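Side-chain contact in ribose-phosphate pyrophosphokinase (Thermus thermophilus, PDB 7PN0), which makes phosphoribosyl pyrophosphate, probably by transferring the diphosphate of ATP to ribose 5-phosphate, as in other PRPP synthases: residues Q9-R12 against P13-Q16. Residues are numbered along the deposited sequence; the frame is centred on the assembly and turned at random. Where two conformers were deposited one is given.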
# COMPACT_ATOMS: atom_id res chain seq x y z
N GLN A 9 19.39 22.89 -0.22
CA GLN A 9 19.94 24.25 0.09
C GLN A 9 20.32 24.35 1.57
O GLN A 9 21.06 25.29 1.93
CB GLN A 9 18.97 25.37 -0.29
CG GLN A 9 18.57 25.34 -1.75
CD GLN A 9 17.79 26.56 -2.19
OE1 GLN A 9 17.74 26.88 -3.37
NE2 GLN A 9 17.22 27.28 -1.23
N SER A 10 19.91 23.40 2.40
CA SER A 10 20.07 23.49 3.87
C SER A 10 21.57 23.49 4.27
O SER A 10 21.91 24.28 5.15
CB SER A 10 19.31 22.39 4.58
OG SER A 10 19.90 21.11 4.31
N ASN A 11 22.38 22.58 3.77
CA ASN A 11 23.76 22.38 4.27
C ASN A 11 24.69 21.92 3.15
O ASN A 11 25.29 20.83 3.21
CB ASN A 11 23.76 21.47 5.50
CG ASN A 11 25.01 21.65 6.33
OD1 ASN A 11 25.96 22.30 5.89
ND2 ASN A 11 25.02 21.07 7.52
N ARG A 12 24.77 22.73 2.10
CA ARG A 12 25.59 22.39 0.93
C ARG A 12 27.05 22.21 1.35
O ARG A 12 27.71 21.29 0.92
CB ARG A 12 25.43 23.47 -0.14
CG ARG A 12 26.15 23.14 -1.43
CD ARG A 12 25.94 24.23 -2.46
NE ARG A 12 26.85 24.08 -3.58
CZ ARG A 12 26.65 23.26 -4.61
NH1 ARG A 12 25.57 22.49 -4.66
NH2 ARG A 12 27.54 23.21 -5.59
N PRO A 13 27.60 23.01 2.28
CA PRO A 13 28.98 22.80 2.74
C PRO A 13 29.22 21.42 3.36
O PRO A 13 30.26 20.81 3.06
CB PRO A 13 29.16 23.93 3.77
CG PRO A 13 28.24 25.00 3.24
CD PRO A 13 26.99 24.21 2.89
N LEU A 14 28.29 20.90 4.17
CA LEU A 14 28.42 19.52 4.69
C LEU A 14 28.34 18.53 3.54
O LEU A 14 29.15 17.60 3.53
CB LEU A 14 27.33 19.21 5.73
CG LEU A 14 27.37 17.81 6.31
CD1 LEU A 14 28.64 17.58 7.11
CD2 LEU A 14 26.16 17.58 7.20
N ALA A 15 27.38 18.70 2.62
CA ALA A 15 27.21 17.76 1.48
C ALA A 15 28.50 17.74 0.66
O ALA A 15 28.96 16.66 0.26
CB ALA A 15 26.05 18.14 0.63
N GLN A 16 29.05 18.92 0.42
CA GLN A 16 30.30 19.09 -0.36
C GLN A 16 31.44 18.38 0.36
O GLN A 16 32.20 17.67 -0.31
CB GLN A 16 30.56 20.58 -0.56
CG GLN A 16 31.73 20.87 -1.48
CD GLN A 16 31.41 20.50 -2.90
OE1 GLN A 16 30.50 21.05 -3.52
NE2 GLN A 16 32.17 19.55 -3.43
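Asn11 folds its amide back over the first turn of the helix it introduces, and its OD1 accepts the backbone N-H of Leu14 at 3.2 Å. CG, anti to the backbone N (chi1 -159°), sits beside the backbone carbonyl carbon and carries OD1 toward the turn. The donor sits above the amide plane, 59° out of it. Leu14 crosses the same amide at a slant, its CB 3.4 Å from Asn11 OD1 and its CD2 3.7 Å from Asn11 ND2. This is an Asn N-cap at the start of helix 12-21, which follows strand 3-7, an outermost strand, within this chain, of the parallel sheet in the N-terminal PRTase-like domain, through a short loop. Asn11 ND2 gives its stronger hydrogen bond to the carbonyl of Asp271, so the buried amide is gripped at both ends and links the helix start to a loop after strand 266-270. The i to i+4 helix bonds start at the cap itself: Ala15 N hydrogen-bonds Asn11 O at 3.0 Å, and Gln16 N hydrogen-bonds Arg12 O at 2.8 Å. Arg12 stretches out, extended from CG to NE, while Gln16 bends at chi2 (70°) and leaves OE1 over one guanidinium face, 4.2 Å from Arg12 NH2. Both side chains also touch Leu26.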